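Local coordinates for hypothetical protein TT1561 (PDB 1UF3) that is of unknown function but binds calcium and is probably a phosphoesterase of the calcineurin-like metallophosphoesterase superfamily, at residues 72-78 with 125-131; 14-18 with 41-45. All coordinates share one frame; numbering follows the deposited sequence.

Contact 1 (72-78 with 125-131). With CA (calcium ion), chain I.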
ATOM      1  N   PRO A  72      31.907 -23.471  -4.674  1.00 24.96           N
ATOM      2  CA  PRO A  72      32.857 -24.566  -4.443  1.00 24.72           C
ATOM      3  C   PRO A  72      33.573 -24.500  -3.081  1.00 22.77           C
ATOM      4  O   PRO A  72      33.984 -25.513  -2.556  1.00 23.32           O
ATOM      5  CB  PRO A  72      33.834 -24.441  -5.626  1.00 25.57           C
ATOM      6  CG  PRO A  72      32.979 -23.744  -6.701  1.00 23.93           C
ATOM      7  CD  PRO A  72      32.236 -22.725  -5.902  1.00 23.21           C
ATOM      8  N   GLN A  73      33.704 -23.314  -2.511  1.00 24.98           N
ATOM      9  CA  GLN A  73      34.371 -23.165  -1.220  1.00 27.67           C
ATOM     10  C   GLN A  73      33.484 -23.213   0.060  1.00 28.74           C
ATOM     11  O   GLN A  73      34.001 -23.155   1.182  1.00 25.90           O
ATOM     12  CB  GLN A  73      35.182 -21.869  -1.230  1.00 28.71           C
ATOM     13  CG  GLN A  73      36.432 -21.931  -2.107  1.00 31.11           C
ATOM     14  CD  GLN A  73      37.269 -20.669  -1.989  1.00 32.00           C
ATOM     15  OE1 GLN A  73      37.577 -20.231  -0.884  1.00 33.06           O
ATOM     16  NE2 GLN A  73      37.632 -20.074  -3.127  1.00 32.43           N
ATOM     17  N   ASP A  74      32.167 -23.327  -0.107  1.00 28.56           N
ATOM     18  CA  ASP A  74      31.244 -23.366   1.032  1.00 28.51           C
ATOM     19  C   ASP A  74      31.188 -24.765   1.646  1.00 28.80           C
ATOM     20  O   ASP A  74      30.113 -25.369   1.763  1.00 28.51           O
ATOM     21  CB  ASP A  74      29.837 -22.922   0.581  1.00 25.96           C
ATOM     22  CG  ASP A  74      29.754 -21.438   0.323  1.00 26.39           C
ATOM     23  OD1 ASP A  74      30.029 -20.644   1.257  1.00 27.09           O
ATOM     24  OD2 ASP A  74      29.412 -21.046  -0.816  1.00 26.89           O
ATOM     25  N   ALA A  75      32.349 -25.275   2.056  1.00 28.62           N
ATOM     26  CA  ALA A  75      32.439 -26.614   2.630  1.00 26.76           C
ATOM     27  C   ALA A  75      33.008 -26.650   4.063  1.00 26.65           C
ATOM     28  O   ALA A  75      33.717 -25.731   4.501  1.00 27.06           O
ATOM     29  CB  ALA A  75      33.275 -27.507   1.692  1.00 26.34           C
ATOM     30  N   PRO A  76      32.652 -27.689   4.834  1.00 24.75           N
ATOM     31  CA  PRO A  76      31.769 -28.795   4.451  1.00 25.51           C
ATOM     32  C   PRO A  76      30.320 -28.317   4.224  1.00 24.92           C
ATOM     33  O   PRO A  76      29.881 -27.306   4.779  1.00 23.35           O
ATOM     34  CB  PRO A  76      31.903 -29.766   5.626  1.00 23.26           C
ATOM     35  CG  PRO A  76      32.109 -28.833   6.784  1.00 25.74           C
ATOM     36  CD  PRO A  76      33.105 -27.841   6.225  1.00 25.53           C
ATOM     37  N   ILE A  77      29.604 -29.060   3.395  1.00 25.18           N
ATOM     38  CA  ILE A  77      28.230 -28.742   3.020  1.00 25.85           C
ATOM     39  C   ILE A  77      27.286 -28.545   4.211  1.00 25.54           C
ATOM     40  O   ILE A  77      26.437 -27.660   4.206  1.00 26.97           O
ATOM     41  CB  ILE A  77      27.670 -29.870   2.083  1.00 24.27           C
ATOM     42  CG1 ILE A  77      26.244 -29.548   1.610  1.00 24.45           C
ATOM     43  CG2 ILE A  77      27.663 -31.187   2.824  1.00 25.19           C
ATOM     44  CD1 ILE A  77      26.140 -28.371   0.678  1.00 22.39           C
ATOM     45  N   TRP A  78      27.460 -29.359   5.242  1.00 27.00           N
ATOM     46  CA  TRP A  78      26.589 -29.308   6.406  1.00 24.45           C
ATOM     47  C   TRP A  78      26.607 -28.041   7.232  1.00 24.97           C
ATOM     48  O   TRP A  78      25.623 -27.760   7.933  1.00 24.13           O
ATOM     49  CB  TRP A  78      26.851 -30.536   7.290  1.00 24.14           C
ATOM     50  CG  TRP A  78      26.779 -31.842   6.516  1.00 23.32           C
ATOM     51  CD1 TRP A  78      27.793 -32.732   6.334  1.00 21.86           C
ATOM     52  CD2 TRP A  78      25.625 -32.413   5.859  1.00 22.04           C
ATOM     53  NE1 TRP A  78      27.352 -33.815   5.612  1.00 23.89           N
ATOM     54  CE2 TRP A  78      26.028 -33.646   5.308  1.00 20.38           C
ATOM     55  CE3 TRP A  78      24.295 -31.999   5.693  1.00 22.00           C
ATOM     56  CZ2 TRP A  78      25.154 -34.482   4.594  1.00 21.56           C
ATOM     57  CZ3 TRP A  78      23.412 -32.835   4.979  1.00 19.80           C
ATOM     58  CH2 TRP A  78      23.851 -34.060   4.441  1.00 19.61           C
ATOM     59  N   GLU A 125      31.954 -33.140  -0.729  1.00 26.73           N
ATOM     60  CA  GLU A 125      31.221 -32.121   0.029  1.00 27.41           C
ATOM     61  C   GLU A 125      31.932 -31.671   1.315  1.00 28.68           C
ATOM     62  O   GLU A 125      31.402 -30.849   2.074  1.00 27.81           O
ATOM     63  CB  GLU A 125      29.806 -32.620   0.375  1.00 26.86           C
ATOM     64  CG  GLU A 125      28.944 -32.931  -0.853  1.00 24.96           C
ATOM     65  CD  GLU A 125      27.482 -33.112  -0.491  1.00 27.64           C
ATOM     66  OE1 GLU A 125      27.166 -34.067   0.259  1.00 24.43           O
ATOM     67  OE2 GLU A 125      26.655 -32.291  -0.962  1.00 24.99           O
ATOM     68  N   HIS A 126      33.135 -32.192   1.555  1.00 28.35           N
ATOM     69  CA  HIS A 126      33.860 -31.814   2.760  1.00 29.41           C
ATOM     70  C   HIS A 126      35.059 -30.887   2.540  1.00 30.06           C
ATOM     71  O   HIS A 126      35.165 -29.854   3.206  1.00 28.54           O
ATOM     72  CB  HIS A 126      34.263 -33.073   3.526  1.00 29.63           C
ATOM     73  CG  HIS A 126      33.091 -33.869   4.007  1.00 30.57           C
ATOM     74  ND1 HIS A 126      32.354 -34.685   3.175  1.00 29.86           N
ATOM     75  CD2 HIS A 126      32.473 -33.902   5.211  1.00 31.05           C
ATOM     76  CE1 HIS A 126      31.332 -35.185   3.845  1.00 30.40           C
ATOM     77  NE2 HIS A 126      31.380 -34.725   5.083  1.00 30.12           N
ATOM     78  N   GLU A 127      35.951 -31.244   1.618  1.00 29.79           N
ATOM     79  CA  GLU A 127      37.111 -30.397   1.320  1.00 32.46           C
ATOM     80  C   GLU A 127      36.662 -29.286   0.359  1.00 30.91           C
ATOM     81  O   GLU A 127      37.282 -28.224   0.264  1.00 29.11           O
ATOM     82  CB  GLU A 127      38.219 -31.232   0.662  1.00 36.02           C
ATOM     83  CG  GLU A 127      38.599 -32.489   1.431  1.00 41.05           C
ATOM     84  CD  GLU A 127      39.400 -33.463   0.580  1.00 46.99           C
ATOM     85  OE1 GLU A 127      38.980 -33.729  -0.570  1.00 49.72           O
ATOM     86  OE2 GLU A 127      40.441 -33.978   1.055  1.00 49.17           O
ATOM     87  N   ALA A 128      35.580 -29.549  -0.360  1.00 28.47           N
ATOM     88  CA  ALA A 128      35.028 -28.587  -1.312  1.00 28.23           C
ATOM     89  C   ALA A 128      33.636 -29.090  -1.703  1.00 27.76           C
ATOM     90  O   ALA A 128      33.198 -30.139  -1.231  1.00 27.69           O
ATOM     91  CB  ALA A 128      35.929 -28.517  -2.579  1.00 25.91           C
ATOM     92  N   LEU A 129      32.934 -28.338  -2.551  1.00 27.44           N
ATOM     93  CA  LEU A 129      31.637 -28.818  -3.032  1.00 24.95           C
ATOM     94  C   LEU A 129      31.860 -29.061  -4.505  1.00 22.67           C
ATOM     95  O   LEU A 129      32.068 -28.122  -5.259  1.00 24.32           O
ATOM     96  CB  LEU A 129      30.523 -27.782  -2.856  1.00 22.93           C
ATOM     97  CG  LEU A 129      30.236 -27.273  -1.438  1.00 24.39           C
ATOM     98  CD1 LEU A 129      28.899 -26.504  -1.419  1.00 22.71           C
ATOM     99  CD2 LEU A 129      30.192 -28.441  -0.472  1.00 22.97           C
ATOM    100  N   ARG A 130      31.796 -30.310  -4.933  1.00 23.73           N
ATOM    101  CA  ARG A 130      32.020 -30.601  -6.337  1.00 25.78           C
ATOM    102  C   ARG A 130      31.110 -31.733  -6.736  1.00 24.79           C
ATOM    103  O   ARG A 130      31.073 -32.772  -6.069  1.00 24.78           O
ATOM    104  CB  ARG A 130      33.495 -31.015  -6.569  1.00 29.67           C
ATOM    105  CG  ARG A 130      33.841 -31.320  -8.020  1.00 34.25           C
ATOM    106  CD  ARG A 130      35.300 -31.771  -8.220  1.00 35.93           C
ATOM    107  NE  ARG A 130      35.539 -33.123  -7.719  1.00 37.59           N
ATOM    108  CZ  ARG A 130      36.149 -33.418  -6.568  1.00 38.92           C
ATOM    109  NH1 ARG A 130      36.607 -32.454  -5.770  1.00 39.52           N
ATOM    110  NH2 ARG A 130      36.289 -34.688  -6.202  1.00 37.73           N
ATOM    111  N   TYR A 131      30.372 -31.554  -7.821  1.00 22.03           N
ATOM    112  CA  TYR A 131      29.499 -32.636  -8.251  1.00 22.82           C
ATOM    113  C   TYR A 131      29.657 -32.910  -9.718  1.00 21.44           C
ATOM    114  O   TYR A 131      29.783 -31.986 -10.518  1.00 21.86           O
ATOM    115  CB  TYR A 131      28.009 -32.312  -8.000  1.00 22.27           C
ATOM    116  CG  TYR A 131      27.695 -31.774  -6.618  1.00 23.80           C
ATOM    117  CD1 TYR A 131      27.635 -30.403  -6.377  1.00 21.67           C
ATOM    118  CD2 TYR A 131      27.452 -32.639  -5.554  1.00 23.89           C
ATOM    119  CE1 TYR A 131      27.333 -29.910  -5.104  1.00 21.65           C
ATOM    120  CE2 TYR A 131      27.156 -32.149  -4.278  1.00 21.86           C
ATOM    121  CZ  TYR A 131      27.100 -30.800  -4.069  1.00 19.80           C
ATOM    122  OH  TYR A 131      26.836 -30.333  -2.813  1.00 21.70           O
TER
HETATM  123 CA    CA I 901      34.220 -23.910   5.882  1.00 29.86          CA
HETATM  124  O   HOH W   1      33.327 -22.199   4.318  1.00 22.15           O
HETATM  125  O   HOH W   2      31.759 -24.126   6.470  1.00 26.08           O
HETATM  126  O   HOH W   3      34.283 -25.060   8.072  1.00 24.32           O
HETATM  127  O   HOH W   4      36.432 -25.319   6.869  1.00 31.71           O
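Ile77 lies obliquely against Glu125, its CG2 packed on the CB of that glutamate at 3.6 Å. With CG1 anti to the backbone N (chi1 -177°), the longer branch is directed past the carboxylate, and CD1 arrives near Leu129 CD1 and the hydroxyl of Tyr131. The leucine meets Ile77 at about a right angle, and its CD2 stands 3.9 Å from both Ile77 CB and Ala75 CB, so one methyl bridges two residues of 72-78. Tyr131 OH donates to Glu125 OE2 over 2.7 Å; the acceptor lies in the phenol plane at the ring edge and offers its anti lone pair, which helps hold the carboxylate beside Ile77. The same hydroxyl also bonds His98. Glu125 belongs to a second calcium site, its side chain about 4 Å from another calcium ion. Two backbone bonds frame this apolar patch: Ile77 N to Glu125 O (2.9 Å) and Leu129 N to Pro72 O (3.0 Å). Ala75, before the cis peptide of Pro76, turns its CB toward 125-131 while its O binds calcium at 2.3 Å. Trp78 packs on Pro123 of the second subunit. The contact thus joins the start of helix 77-90 to strand 130-132, where Leu129 and Tyr131 bond through their backbones to Glu116 of strand 108-118.

Contact 2 (14-18 with 41-45). With CA (calcium ion), chain I.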
ATOM      1  N   PRO A  14      30.226 -13.406  -2.838  1.00 25.87           N
ATOM      2  CA  PRO A  14      30.572 -12.335  -1.890  1.00 25.47           C
ATOM      3  C   PRO A  14      31.831 -12.652  -1.034  1.00 25.94           C
ATOM      4  O   PRO A  14      32.457 -11.749  -0.476  1.00 27.14           O
ATOM      5  CB  PRO A  14      29.305 -12.200  -1.039  1.00 24.86           C
ATOM      6  CG  PRO A  14      28.698 -13.596  -1.098  1.00 23.92           C
ATOM      7  CD  PRO A  14      28.882 -13.945  -2.559  1.00 26.81           C
HETATM    8  N   MSE A  15      32.177 -13.930  -0.938  1.00 25.63           N
HETATM    9  CA  MSE A  15      33.341 -14.396  -0.186  1.00 28.88           C
HETATM   10  C   MSE A  15      33.515 -13.827   1.231  1.00 30.29           C
HETATM   11  O   MSE A  15      34.600 -13.353   1.596  1.00 29.53           O
HETATM   12  CB  MSE A  15      34.630 -14.146  -0.999  1.00 30.07           C
HETATM   13  CG  MSE A  15      34.884 -15.122  -2.151  1.00 29.82           C
HETATM   14 SE   MSE A  15      35.458 -16.869  -1.625  1.00 35.50          SE
HETATM   15  CE  MSE A  15      37.309 -16.407  -1.197  1.00 35.74           C
ATOM     16  N   GLY A  16      32.449 -13.870   2.028  1.00 30.75           N
ATOM     17  CA  GLY A  16      32.527 -13.395   3.401  1.00 29.33           C
ATOM     18  C   GLY A  16      32.588 -11.902   3.637  1.00 30.21           C
ATOM     19  O   GLY A  16      32.711 -11.466   4.786  1.00 28.51           O
ATOM     20  N   ASP A  17      32.488 -11.108   2.573  1.00 30.06           N
ATOM     21  CA  ASP A  17      32.522  -9.653   2.715  1.00 28.84           C
ATOM     22  C   ASP A  17      31.170  -9.165   3.250  1.00 30.54           C
ATOM     23  O   ASP A  17      30.262  -8.834   2.479  1.00 28.51           O
ATOM     24  CB  ASP A  17      32.798  -9.005   1.364  1.00 28.02           C
ATOM     25  CG  ASP A  17      33.199  -7.564   1.492  1.00 30.32           C
ATOM     26  OD1 ASP A  17      32.877  -6.960   2.533  1.00 31.10           O
ATOM     27  OD2 ASP A  17      33.829  -7.025   0.554  1.00 29.66           O
ATOM     28  N   LEU A  18      31.048  -9.105   4.573  1.00 31.89           N
ATOM     29  CA  LEU A  18      29.808  -8.687   5.216  1.00 32.71           C
ATOM     30  C   LEU A  18      29.458  -7.218   5.039  1.00 34.55           C
ATOM     31  O   LEU A  18      28.278  -6.841   5.079  1.00 34.42           O
ATOM     32  CB  LEU A  18      29.861  -9.009   6.712  1.00 31.08           C
ATOM     33  CG  LEU A  18      30.098 -10.487   6.998  1.00 31.81           C
ATOM     34  CD1 LEU A  18      30.167 -10.706   8.485  1.00 31.03           C
ATOM     35  CD2 LEU A  18      28.986 -11.319   6.384  1.00 32.35           C
ATOM     36  N   ASN A  41      30.626 -18.200  -4.032  1.00 27.59           N
ATOM     37  CA  ASN A  41      30.854 -18.610  -2.645  1.00 27.45           C
ATOM     38  C   ASN A  41      30.317 -17.574  -1.677  1.00 24.37           C
ATOM     39  O   ASN A  41      30.654 -16.399  -1.770  1.00 26.08           O
ATOM     40  CB  ASN A  41      32.367 -18.776  -2.371  1.00 28.19           C
ATOM     41  CG  ASN A  41      33.038 -19.735  -3.331  1.00 28.65           C
ATOM     42  OD1 ASN A  41      32.716 -20.923  -3.376  1.00 29.75           O
ATOM     43  ND2 ASN A  41      33.988 -19.220  -4.110  1.00 29.25           N
ATOM     44  N   LEU A  42      29.472 -17.997  -0.745  1.00 24.81           N
ATOM     45  CA  LEU A  42      28.966 -17.048   0.234  1.00 23.74           C
ATOM     46  C   LEU A  42      30.127 -16.694   1.164  1.00 23.84           C
ATOM     47  O   LEU A  42      30.327 -15.539   1.521  1.00 22.82           O
ATOM     48  CB  LEU A  42      27.849 -17.667   1.082  1.00 24.99           C
ATOM     49  CG  LEU A  42      26.434 -17.841   0.506  1.00 26.72           C
ATOM     50  CD1 LEU A  42      26.443 -18.793  -0.679  1.00 21.79           C
ATOM     51  CD2 LEU A  42      25.529 -18.384   1.621  1.00 24.71           C
HETATM   52  N   MSE A  43      30.887 -17.725   1.525  1.00 25.97           N
HETATM   53  CA  MSE A  43      32.019 -17.638   2.459  1.00 27.60           C
HETATM   54  C   MSE A  43      33.253 -18.332   1.896  1.00 27.62           C
HETATM   55  O   MSE A  43      33.136 -19.230   1.054  1.00 27.76           O
HETATM   56  CB  MSE A  43      31.673 -18.398   3.749  1.00 31.46           C
HETATM   57  CG  MSE A  43      30.698 -17.743   4.675  1.00 34.23           C
HETATM   58 SE   MSE A  43      31.571 -16.313   5.542  1.00 44.89          SE
HETATM   59  CE  MSE A  43      30.053 -15.105   5.658  1.00 38.47           C
ATOM     60  N   PRO A  44      34.452 -17.948   2.373  1.00 27.31           N
ATOM     61  CA  PRO A  44      35.688 -18.585   1.907  1.00 26.20           C
ATOM     62  C   PRO A  44      35.698 -19.938   2.609  1.00 28.36           C
ATOM     63  O   PRO A  44      35.028 -20.109   3.632  1.00 27.29           O
ATOM     64  CB  PRO A  44      36.788 -17.685   2.473  1.00 27.99           C
ATOM     65  CG  PRO A  44      36.106 -16.375   2.691  1.00 29.23           C
ATOM     66  CD  PRO A  44      34.749 -16.779   3.210  1.00 26.02           C
ATOM     67  N   LYS A  45      36.455 -20.892   2.084  1.00 29.68           N
ATOM     68  CA  LYS A  45      36.549 -22.220   2.688  1.00 30.94           C
ATOM     69  C   LYS A  45      36.816 -22.149   4.205  1.00 31.91           C
ATOM     70  O   LYS A  45      36.214 -22.898   4.982  1.00 30.80           O
ATOM     71  CB  LYS A  45      37.667 -23.020   1.992  1.00 32.10           C
ATOM     72  CG  LYS A  45      38.018 -24.361   2.612  1.00 31.20           C
ATOM     73  CD  LYS A  45      36.853 -25.332   2.535  1.00 33.02           C
ATOM     74  CE  LYS A  45      37.174 -26.657   3.212  1.00 32.02           C
ATOM     75  NZ  LYS A  45      38.328 -27.341   2.562  1.00 32.34           N
TER
HETATM   76 CA    CA I 901      34.220 -23.910   5.882  1.00 29.86          CA
HETATM   77  O   HOH W   1      33.327 -22.199   4.318  1.00 22.15           O
HETATM   78  O   HOH W   2      31.759 -24.126   6.470  1.00 26.08           O
HETATM   79  O   HOH W   3      34.283 -25.060   8.072  1.00 24.32           O
HETATM   80  O   HOH W   4      36.432 -25.319   6.869  1.00 31.71           O
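Met15 and Gly16 offer successive amides to the loop 41-45 from inside a type I' beta turn, Pro14 to Asp17, which links strand 7-12 to helix 18-25 in this metallophosphoesterase fold. Met15 N donates to Asn41 O over 3.0 Å, and Gly16 N to Leu42 O over 2.7 Å. This is the tight part. Pro14 CD sits 3.1 Å from Asn41 O, and Gly16 CA faces the selenium of Met43, a selenomethionine, at 3.7 Å. Gly16 has no room for a side chain beside Pro44 CD, and its positive phi (74°) suits glycine as well. Replacing Pro14 with an alanine would probably open a gap beside the carbonyls of Asn41 and Leu42, where CG and CD now pack, and leave the turn freer to move.

Around the Met15 side chain the contacts are longer, and no hydrogen bond made by that side chain crosses between the segments. Met15, also a selenomethionine, runs side by side with Asn41; bends at chi2 and chi3 curl its chain back so that SE lies 3.7 Å from both Asn41 CB and ND2. Its methyl then reaches Pro44 by van der Waals contact alone. The amide oxygen of Asn41 is turned to Gln73 of the neighbouring loop. At the helix-ward end, Leu18 CD2 touches Met43 CE at 4.0 Å.

Contacts 1 and 2 are successive along the chain, their centres about 13 Å apart, and meet directly. Asn41 OD1 probably accepts a hydrogen bond from Gln73 N at 2.7 Å, and Lys45 NZ probably donates one to Glu127 O, also at 2.7 Å. Asp74 spans the same boundary, its carboxylate receiving the amides of Leu42 and Met43, with the hydroxyl of Tyr52 on OD1. One calcium ion draws on both: Lys45 O of contact 2 lies 2.4 Å from it, Ala47 O adds a further ligand, and Ala75 O comes from contact 1, with four waters. Water 1 donates to Pro44 O at 2.8 Å. The ion's protein ligands named here are all backbone carbonyls, so the site probably depends on how the two loops are held together.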